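Local coordinates for ABC transporter, periplasmic substrate-binding protein (Vibrio cholerae O1 biovar eltor, PDB 1TWY), which probably binds phosphate in the periplasm and delivers it to an ABC-type importer of the inner membrane, at residues Val76-Met81 and Asn247-Thr252; Thr82-Thr87 and Thr155-Glu160; Ile126-Ile131 and Met163-Thr168. One frame throughout, in Å; residues are numbered along the deposited sequence.

Contact 1 (Val76-Met81 and Asn247-Thr252); sequences VADIAM and NADEQT
Thr-252, in the first turn of helix 250-260, faces Asp-78, just before strand 79-82, and Ile-79, its first residue, and its two branches divide the work. From CB, the methyl CG2 runs to the apolar side and rests 3.9 Å from Ile-79 CG1; the isoleucine and threonine side chains lie antiparallel alongside one another, with CD1 of the isoleucine a little farther off. The other branch, OG1, lies 3.6 Å from Asp-78 CB and only slightly farther from CG and OD1, without a direct bond to the carboxylate. With chi1 at -63° the hydroxyl stands beside its own backbone N, and both groups reach the same acceptor: OG1 donates to Asp-249 OD1 at 2.8 Å, and Thr-252 N donates to that oxygen at 3.1 Å with an N-H...O angle of 161°. Asp-249 is thereby the N-cap of the helix, its OD1 gripped by two donors, the amide nearly in line with the C-O bond and the hydroxyl on the syn side, 33° out of the carboxylate plane.

A water links the segments. It donates to Thr-252 OG1 at 2.9 Å and to Asp-78 OD1 at 3.3 Å, and makes a weak bond with Asp-249 N. The two carboxylates come within 4.4 Å, OD1 of Asp-78 to OD2 of Asp-249, a like-charge pair that the water and the helix N-terminus may ease. The other oxygen of Asp-78, OD2, accepts from Thr-31 N, which ties the turn to strand 29-34. Ile-79 packs on Ile-32 of that strand and on Phe-255 and Ile-256 further along helix 250-260, so the first turns of the helix pack against the neighbouring parallel strands 29-34 and 79-82.

Contact 2 (Thr82-Thr87 and Thr155-Glu160); sequences TSRYLT and TRYSFE. With PO4 (phosphate ion), chain I.
Arg-84 and Tyr-157 meet across the cleft between the two lobes of a periplasmic binding protein fold: Arg-84 CD lies 4.2 Å from Tyr-157 OH, a loose touch with the guanidinium and phenol planes 43° apart. Beside it, one water joins the loop after strand 79-82 to helix 154-163, donating to Ser-83 O at 2.6 Å and bonding to Ser-158 OG at 2.8 Å.

The next shell fixes these groups. Arg-84 runs extended from CG to NE, and its NH1 donates to Tyr-85 O at 3.1 Å, nearly in the guanidinium plane; NH1 also forms a salt bridge with Glu-90, and NH2 bonds Thr-66 OG1. Thr-82 OG1 ties down the turn by donating to Arg-84 O at 2.7 Å. On the helix, Ser-158 OG also bonds Arg-237 and Gly-154 O.

The loop also serves the anion in the cleft, a phosphate ringed by the hydroxyls of Ser-35, Thr-36, Ser-37 and Ser-65, consistent with a transport receptor's ligand site, although the ion itself may come from the crystallisation liquor. A chi1 of 59° sets Ser-83 OG between its backbone N and carbonyl carbon, from where it donates to phosphate O1 at 2.7 Å.

Contact 3 (Ile126-Ile131 and Met163-Thr168); sequences IYKGQI and MGLTKT. With MG (magnesium ion), chain J.
Leu-165 carries this contact, its two methyls set against Tyr-127 and Lys-128 at the end of helix 120-128. CD1 lies 3.5 Å from Tyr-127 CB and also approaches CG, so the leucine meets the root of the tyrosine and not its hydroxyl end, standing roughly perpendicular to the tyrosine side chain. CD2 reaches the same CB at 4.0 Å and lies 3.9 Å from Lys-128 CG, the lysine chain passing the leucine the other way. In the leucine, chi1 of -70° turns CG toward the helix, and chi2 of 159° spreads the methyls over Tyr-127 and Lys-128.

The polar ends go elsewhere. Tyr-127 points its phenol away, and its OH makes its hydrogen bond outside the contact, to the carbonyl O of Val-147 in strand 145-149. Lys-128, bent at chi2, chi3 and chi4, keeps only its aliphatic CG and CD on the leucine while NZ forms a salt bridge with Asp-176.

Both segments turn at glycines of positive phi, Gly-129 and Gly-164, each closing its helix in a Schellman motif. The turn after helix 154-163 also holds a magnesium ion, bound by Gly-164 O at 2.5 Å and Thr-166 O at 2.4 Å and by two waters; the carbonyls flank Leu-165, whose side chain takes no part in the metal site. These carbonyl bonds are longer than is usual for magnesium.

Around the leucine the walls are aromatic and helical: Phe-159 of helix 154-163 packs on it and meets the Tyr-127 ring edge-to-face, and Tyr-124 adds a further contact from helix 120-128. Leu-165 thus sits where the ends of helices 120-128 and 154-163 come together, just before the chain enters the two-stranded antiparallel sheet of 166-169 and 172-175.

Along the chain the segments run 76-81, 82-87, 126-131, 155-160, 163-168 and 247-252, so contact 1 encloses the others, while contacts 2 and 3 interleave. Contacts 1 and 2 share strand 79-82, one at its start and the other from its last residue onward, with centres about 22 Å apart. Contacts 2 and 3 lie about 16 Å apart by centres and touch through the end of helix 154-163: Glu-160 O probably accepts a bond from Leu-165 N at 2.9 Å. Contacts 1 and 3, about 38 Å apart, sit on opposite sides of the chain's centre. The series thus runs from one lobe, across the phosphate-holding cleft, into the other.

Contact 1 (Val76-Met81 and Asn247-Thr252)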
loop_
_atom_site.group_PDB
_atom_site.type_symbol
_atom_site.label_atom_id
_atom_site.label_comp_id
_atom_site.label_asym_id
_atom_site.label_seq_id
_atom_site.Cartn_x
_atom_site.Cartn_y
_atom_site.Cartn_z
ATOM N N VAL A 76 19.929 -12.007 9.142
ATOM C CA VAL A 76 19.977 -10.974 10.151
ATOM C C VAL A 76 18.670 -10.274 10.470
ATOM O O VAL A 76 18.736 -9.206 11.104
ATOM C CB VAL A 76 21.072 -9.880 9.701
ATOM C CG1 VAL A 76 22.467 -10.517 9.588
ATOM C CG2 VAL A 76 20.767 -9.258 8.355
ATOM N N ALA A 77 17.554 -10.710 9.853
ATOM C CA ALA A 77 16.188 -10.584 10.358
ATOM C C ALA A 77 15.577 -11.978 10.583
ATOM O O ALA A 77 15.918 -12.886 9.860
ATOM C CB ALA A 77 15.299 -9.820 9.325
ATOM N N ASP A 78 14.671 -12.131 11.562
ATOM C CA ASP A 78 13.918 -13.326 11.787
ATOM C C ASP A 78 12.671 -13.399 10.914
ATOM O O ASP A 78 12.220 -14.485 10.548
ATOM C CB ASP A 78 13.517 -13.416 13.207
ATOM C CG ASP A 78 14.689 -13.457 14.134
ATOM O OD1 ASP A 78 15.453 -14.466 14.082
ATOM O OD2 ASP A 78 14.917 -12.542 14.924
ATOM N N ILE A 79 12.108 -12.209 10.619
ATOM C CA ILE A 79 10.898 -12.063 9.865
ATOM C C ILE A 79 11.041 -10.956 8.876
ATOM O O ILE A 79 11.584 -9.977 9.268
ATOM C CB ILE A 79 9.624 -11.853 10.801
ATOM C CG1 ILE A 79 9.589 -12.977 11.865
ATOM C CG2 ILE A 79 8.377 -11.880 9.937
ATOM C CD1 ILE A 79 8.560 -12.801 12.962
ATOM N N ALA A 80 10.541 -11.036 7.659
ATOM C CA ALA A 80 10.488 -9.838 6.849
ATOM C C ALA A 80 8.999 -9.450 6.675
ATOM O O ALA A 80 8.074 -10.254 6.745
ATOM C CB ALA A 80 11.164 -10.002 5.551
HETATM N N MSE A 81 8.779 -8.174 6.325
HETATM C CA MSE A 81 7.469 -7.736 6.025
HETATM C C MSE A 81 7.562 -6.956 4.669
HETATM O O MSE A 81 8.537 -6.233 4.442
HETATM C CB MSE A 81 6.871 -6.898 7.181
HETATM C CG MSE A 81 7.600 -5.755 7.515
HETATM SE SE MSE A 81 7.000 -5.085 9.373
HETATM C CE MSE A 81 8.689 -4.159 9.360
ATOM N N ASN A 247 13.011 -23.747 9.593
ATOM C CA ASN A 247 14.276 -23.488 10.259
ATOM C C ASN A 247 14.178 -22.313 11.255
ATOM O O ASN A 247 15.190 -21.775 11.652
ATOM C CB ASN A 247 15.450 -23.306 9.242
ATOM C CG ASN A 247 16.839 -23.678 9.842
ATOM O OD1 ASN A 247 17.030 -24.771 10.408
ATOM N ND2 ASN A 247 17.801 -22.762 9.717
ATOM N N ALA A 248 12.973 -21.966 11.713
ATOM C CA ALA A 248 12.831 -20.865 12.692
ATOM C C ALA A 248 12.825 -21.337 14.168
ATOM O O ALA A 248 12.314 -22.417 14.515
ATOM C CB ALA A 248 11.590 -19.980 12.363
ATOM N N ASP A 249 13.411 -20.502 15.022
ATOM C CA ASP A 249 13.424 -20.754 16.465
ATOM C C ASP A 249 12.032 -20.559 17.069
ATOM O O ASP A 249 11.101 -20.012 16.406
ATOM C CB ASP A 249 14.520 -19.915 17.185
ATOM C CG ASP A 249 14.320 -18.417 17.089
ATOM O OD1 ASP A 249 13.178 -17.944 16.917
ATOM O OD2 ASP A 249 15.263 -17.599 17.183
ATOM N N GLU A 250 11.859 -20.981 18.319
ATOM C CA GLU A 250 10.538 -20.942 18.942
ATOM C C GLU A 250 9.976 -19.528 19.200
ATOM O O GLU A 250 8.759 -19.328 19.125
ATOM C CB GLU A 250 10.547 -21.735 20.284
ATOM C CG GLU A 250 11.125 -23.177 20.217
ATOM C CD GLU A 250 10.727 -23.967 18.953
ATOM O OE1 GLU A 250 11.617 -24.210 18.067
ATOM O OE2 GLU A 250 9.525 -24.341 18.837
ATOM N N GLN A 251 10.818 -18.562 19.566
ATOM C CA GLN A 251 10.310 -17.208 19.843
ATOM C C GLN A 251 9.686 -16.653 18.514
ATOM O O GLN A 251 8.602 -16.107 18.549
ATOM C CB GLN A 251 11.408 -16.241 20.364
ATOM C CG GLN A 251 12.236 -16.689 21.638
ATOM C CD GLN A 251 13.030 -18.029 21.438
ATOM O OE1 GLN A 251 13.744 -18.217 20.426
ATOM N NE2 GLN A 251 12.863 -18.969 22.389
ATOM N N THR A 252 10.378 -16.808 17.393
ATOM C CA THR A 252 9.834 -16.495 16.062
ATOM C C THR A 252 8.467 -17.220 15.818
ATOM O O THR A 252 7.455 -16.573 15.480
ATOM C CB THR A 252 10.868 -16.846 14.972
ATOM O OG1 THR A 252 12.055 -16.038 15.125
ATOM C CG2 THR A 252 10.338 -16.439 13.574
HETATM O O HOH W 1 14.043 -17.389 13.582
#

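Contact 2 (Thr82-Thr87 and Thr155-Glu160)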
loop_
_atom_site.group_PDB
_atom_site.type_symbol
_atom_site.label_atom_id
_atom_site.label_comp_id
_atom_site.label_asym_id
_atom_site.label_seq_id
_atom_site.Cartn_x
_atom_site.Cartn_y
_atom_site.Cartn_z
ATOM N N THR A 82 6.613 -7.177 3.790
ATOM C CA THR A 82 6.574 -6.489 2.504
ATOM C C THR A 82 5.198 -5.930 2.291
ATOM O O THR A 82 4.242 -6.378 2.822
ATOM C CB THR A 82 6.925 -7.371 1.279
ATOM O OG1 THR A 82 5.885 -8.338 1.000
ATOM C CG2 THR A 82 8.241 -8.110 1.462
ATOM N N SER A 83 5.110 -4.898 1.440
ATOM C CA SER A 83 3.870 -4.387 0.937
ATOM C C SER A 83 3.584 -4.661 -0.536
ATOM O O SER A 83 2.850 -3.914 -1.237
ATOM C CB SER A 83 3.842 -2.913 1.278
ATOM O OG SER A 83 4.994 -2.296 0.642
ATOM N N ARG A 84 4.164 -5.721 -1.049
ATOM C CA ARG A 84 4.049 -6.176 -2.429
ATOM C C ARG A 84 4.333 -7.626 -2.483
ATOM O O ARG A 84 4.947 -8.178 -1.561
ATOM C CB ARG A 84 5.028 -5.490 -3.351
ATOM C CG ARG A 84 6.454 -5.696 -2.927
ATOM C CD ARG A 84 7.425 -5.118 -3.934
ATOM N NE ARG A 84 8.837 -5.217 -3.559
ATOM C CZ ARG A 84 9.588 -6.304 -3.739
ATOM N NH1 ARG A 84 9.045 -7.422 -4.149
ATOM N NH2 ARG A 84 10.888 -6.294 -3.400
ATOM N N TYR A 85 3.815 -8.305 -3.498
ATOM C CA TYR A 85 4.186 -9.687 -3.728
ATOM C C TYR A 85 5.671 -9.753 -4.145
ATOM O O TYR A 85 6.279 -8.774 -4.602
ATOM C CB TYR A 85 3.262 -10.317 -4.781
ATOM C CG TYR A 85 1.829 -10.408 -4.328
ATOM C CD1 TYR A 85 1.450 -11.346 -3.413
ATOM C CD2 TYR A 85 0.780 -9.598 -4.898
ATOM C CE1 TYR A 85 0.181 -11.442 -3.018
ATOM C CE2 TYR A 85 -0.507 -9.741 -4.435
ATOM C CZ TYR A 85 -0.771 -10.647 -3.460
ATOM O OH TYR A 85 -2.060 -10.857 -2.939
ATOM N N LEU A 86 6.235 -10.922 -3.928
ATOM C CA LEU A 86 7.637 -11.202 -4.223
ATOM C C LEU A 86 7.700 -11.498 -5.735
ATOM O O LEU A 86 6.727 -11.973 -6.361
ATOM C CB LEU A 86 8.080 -12.428 -3.438
ATOM C CG LEU A 86 8.955 -12.196 -2.206
ATOM C CD1 LEU A 86 8.265 -11.345 -1.294
ATOM C CD2 LEU A 86 9.312 -13.573 -1.574
ATOM N N THR A 87 8.836 -11.183 -6.307
ATOM C CA THR A 87 9.120 -11.576 -7.711
ATOM C C THR A 87 9.535 -13.055 -7.792
ATOM O O THR A 87 9.789 -13.773 -6.779
ATOM C CB THR A 87 10.221 -10.640 -8.315
ATOM O OG1 THR A 87 11.447 -10.748 -7.582
ATOM C CG2 THR A 87 9.802 -9.154 -8.146
ATOM N N THR A 155 2.886 4.832 -0.551
ATOM C CA THR A 155 1.626 4.839 -1.200
ATOM C C THR A 155 1.816 5.108 -2.704
ATOM O O THR A 155 1.221 4.432 -3.535
ATOM C CB THR A 155 0.822 5.940 -0.558
ATOM O OG1 THR A 155 0.553 5.520 0.798
ATOM C CG2 THR A 155 -0.495 6.061 -1.191
ATOM N N ARG A 156 2.690 6.036 -2.956
ATOM C CA ARG A 156 3.054 6.364 -4.406
ATOM C C ARG A 156 3.652 5.147 -5.088
ATOM O O ARG A 156 3.275 4.843 -6.259
ATOM C CB ARG A 156 3.955 7.502 -4.521
ATOM C CG ARG A 156 4.219 7.862 -5.963
ATOM C CD ARG A 156 5.164 8.996 -6.030
ATOM N NE ARG A 156 5.626 9.254 -7.351
ATOM C CZ ARG A 156 6.294 10.354 -7.752
ATOM N NH1 ARG A 156 6.536 11.457 -6.992
ATOM N NH2 ARG A 156 6.670 10.365 -9.032
ATOM N N TYR A 157 4.565 4.444 -4.415
ATOM C CA TYR A 157 5.229 3.315 -5.032
ATOM C C TYR A 157 4.195 2.246 -5.382
ATOM O O TYR A 157 4.213 1.693 -6.475
ATOM C CB TYR A 157 6.299 2.776 -4.047
ATOM C CG TYR A 157 6.952 1.589 -4.626
ATOM C CD1 TYR A 157 6.323 0.339 -4.499
ATOM C CD2 TYR A 157 8.143 1.691 -5.321
ATOM C CE1 TYR A 157 6.865 -0.764 -5.073
ATOM C CE2 TYR A 157 8.717 0.536 -5.887
ATOM C CZ TYR A 157 8.039 -0.667 -5.757
ATOM O OH TYR A 157 8.522 -1.852 -6.261
ATOM N N SER A 158 3.296 1.924 -4.465
ATOM C CA SER A 158 2.237 0.924 -4.705
ATOM C C SER A 158 1.288 1.409 -5.765
ATOM O O SER A 158 0.931 0.642 -6.563
ATOM C CB SER A 158 1.538 0.676 -3.420
ATOM O OG SER A 158 2.441 0.129 -2.467
ATOM N N PHE A 159 0.922 2.669 -5.793
ATOM C CA PHE A 159 -0.025 3.150 -6.845
ATOM C C PHE A 159 0.633 2.954 -8.252
ATOM O O PHE A 159 0.014 2.448 -9.165
ATOM C CB PHE A 159 -0.317 4.616 -6.629
ATOM C CG PHE A 159 -1.089 5.295 -7.737
ATOM C CD1 PHE A 159 -2.433 5.140 -7.831
ATOM C CD2 PHE A 159 -0.424 6.090 -8.729
ATOM C CE1 PHE A 159 -3.155 5.667 -8.922
ATOM C CE2 PHE A 159 -1.199 6.705 -9.751
ATOM C CZ PHE A 159 -2.552 6.432 -9.796
ATOM N N GLU A 160 1.858 3.353 -8.314
ATOM C CA GLU A 160 2.593 3.211 -9.583
ATOM C C GLU A 160 2.859 1.803 -9.956
ATOM O O GLU A 160 2.634 1.434 -11.144
ATOM C CB GLU A 160 3.874 4.051 -9.637
ATOM C CG GLU A 160 3.720 5.561 -9.520
ATOM C CD GLU A 160 4.970 6.323 -9.662
ATOM O OE1 GLU A 160 6.074 5.846 -9.691
ATOM O OE2 GLU A 160 4.856 7.571 -9.562
HETATM P P PO4 I . 7.558 -0.041 1.597
HETATM O O1 PO4 I . 6.181 -0.400 2.182
HETATM O O2 PO4 I . 7.317 1.077 0.433
HETATM O O3 PO4 I . 8.533 0.561 2.675
HETATM O O4 PO4 I . 8.269 -1.155 0.860
HETATM O O HOH W 2 2.718 -2.459 -3.429
#

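Contact 3 (Ile126-Ile131 and Met163-Thr168)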
loop_
_atom_site.group_PDB
_atom_site.type_symbol
_atom_site.label_atom_id
_atom_site.label_comp_id
_atom_site.label_asym_id
_atom_site.label_seq_id
_atom_site.Cartn_x
_atom_site.Cartn_y
_atom_site.Cartn_z
ATOM N N ILE A 126 -4.125 9.211 -17.913
ATOM C CA ILE A 126 -4.051 10.479 -17.203
ATOM C C ILE A 126 -2.709 10.721 -16.468
ATOM O O ILE A 126 -2.041 11.726 -16.632
ATOM C CB ILE A 126 -5.249 10.519 -16.188
ATOM C CG1 ILE A 126 -6.572 10.740 -16.932
ATOM C CG2 ILE A 126 -5.034 11.642 -15.113
ATOM C CD1 ILE A 126 -7.767 10.442 -16.145
ATOM N N TYR A 127 -2.243 9.710 -15.743
ATOM C CA TYR A 127 -0.969 9.805 -15.020
ATOM C C TYR A 127 0.222 9.872 -15.943
ATOM O O TYR A 127 1.212 10.468 -15.596
ATOM C CB TYR A 127 -0.838 8.737 -13.894
ATOM C CG TYR A 127 -1.493 9.276 -12.640
ATOM C CD1 TYR A 127 -2.849 9.226 -12.459
ATOM C CD2 TYR A 127 -0.732 9.807 -11.659
ATOM C CE1 TYR A 127 -3.460 9.802 -11.357
ATOM C CE2 TYR A 127 -1.335 10.328 -10.495
ATOM C CZ TYR A 127 -2.621 10.346 -10.362
ATOM O OH TYR A 127 -3.278 10.933 -9.246
ATOM N N LYS A 128 0.085 9.353 -17.193
ATOM C CA LYS A 128 1.159 9.477 -18.149
ATOM C C LYS A 128 1.205 10.801 -18.846
ATOM O O LYS A 128 2.218 11.080 -19.464
ATOM C CB LYS A 128 1.051 8.439 -19.264
ATOM C CG LYS A 128 1.487 7.077 -18.888
ATOM C CD LYS A 128 2.983 6.861 -18.888
ATOM C CE LYS A 128 3.592 6.698 -20.309
ATOM N NZ LYS A 128 4.983 7.225 -20.297
ATOM N N GLY A 129 0.169 11.575 -18.785
ATOM C CA GLY A 129 0.046 12.836 -19.412
ATOM C C GLY A 129 -0.488 12.680 -20.854
ATOM O O GLY A 129 -0.541 13.693 -21.578
ATOM N N GLN A 130 -0.965 11.507 -21.199
ATOM C CA GLN A 130 -1.554 11.247 -22.518
ATOM C C GLN A 130 -2.983 11.745 -22.614
ATOM O O GLN A 130 -3.430 12.265 -23.650
ATOM C CB GLN A 130 -1.529 9.775 -22.822
ATOM C CG GLN A 130 -0.145 9.191 -22.968
ATOM C CD GLN A 130 -0.133 7.620 -22.908
ATOM O OE1 GLN A 130 -1.181 6.945 -22.781
ATOM N NE2 GLN A 130 1.066 7.056 -22.924
ATOM N N ILE A 131 -3.708 11.674 -21.515
ATOM C CA ILE A 131 -5.064 12.169 -21.419
ATOM C C ILE A 131 -5.024 13.420 -20.558
ATOM O O ILE A 131 -4.621 13.346 -19.404
ATOM C CB ILE A 131 -5.946 11.145 -20.784
ATOM C CG1 ILE A 131 -6.028 9.912 -21.677
ATOM C CG2 ILE A 131 -7.307 11.819 -20.463
ATOM C CD1 ILE A 131 -6.731 8.769 -21.089
HETATM N N MSE A 163 -0.473 0.348 -11.280
HETATM C CA MSE A 163 -0.937 0.948 -12.507
HETATM C C MSE A 163 0.023 0.772 -13.652
HETATM O O MSE A 163 -0.289 1.227 -14.748
HETATM C CB MSE A 163 -1.208 2.444 -12.264
HETATM C CG MSE A 163 -2.306 2.730 -11.226
HETATM SE SE MSE A 163 -3.999 1.968 -11.991
HETATM C CE MSE A 163 -3.781 2.732 -13.837
ATOM N N GLY A 164 1.164 0.154 -13.444
ATOM C CA GLY A 164 2.178 -0.041 -14.478
ATOM C C GLY A 164 2.840 1.275 -14.875
ATOM O O GLY A 164 3.356 1.493 -16.007
ATOM N N LEU A 165 2.894 2.190 -13.950
ATOM C CA LEU A 165 3.428 3.520 -14.130
ATOM C C LEU A 165 4.899 3.668 -13.721
ATOM O O LEU A 165 5.304 4.743 -13.346
ATOM C CB LEU A 165 2.608 4.582 -13.415
ATOM C CG LEU A 165 1.224 4.882 -13.984
ATOM C CD1 LEU A 165 0.241 5.566 -12.957
ATOM C CD2 LEU A 165 1.335 5.721 -15.265
ATOM N N THR A 166 5.684 2.624 -13.786
ATOM C CA THR A 166 7.095 2.754 -13.690
ATOM C C THR A 166 7.667 2.237 -15.029
ATOM O O THR A 166 6.954 1.672 -15.821
ATOM C CB THR A 166 7.712 1.971 -12.525
ATOM O OG1 THR A 166 7.573 0.550 -12.659
ATOM C CG2 THR A 166 7.019 2.349 -11.211
ATOM N N LYS A 167 8.923 2.547 -15.201
ATOM C CA LYS A 167 9.648 2.051 -16.400
ATOM C C LYS A 167 11.006 1.572 -15.976
ATOM O O LYS A 167 11.635 2.149 -15.076
ATOM C CB LYS A 167 9.821 3.154 -17.370
ATOM C CG LYS A 167 10.655 4.345 -16.951
ATOM C CD LYS A 167 10.655 5.547 -17.976
ATOM C CE LYS A 167 11.363 6.729 -17.392
ATOM N NZ LYS A 167 11.265 7.858 -18.253
ATOM N N THR A 168 11.501 0.554 -16.669
ATOM C CA THR A 168 12.804 0.038 -16.411
ATOM C C THR A 168 13.883 0.918 -17.019
ATOM O O THR A 168 13.877 1.275 -18.222
ATOM C CB THR A 168 12.921 -1.380 -16.924
ATOM O OG1 THR A 168 11.866 -2.218 -16.457
ATOM C CG2 THR A 168 14.243 -1.973 -16.517
HETATM MG MG MG J . 5.383 0.844 -17.378
HETATM O O HOH W 3 5.590 -0.716 -16.502
HETATM O O HOH W 4 7.059 1.157 -19.056
#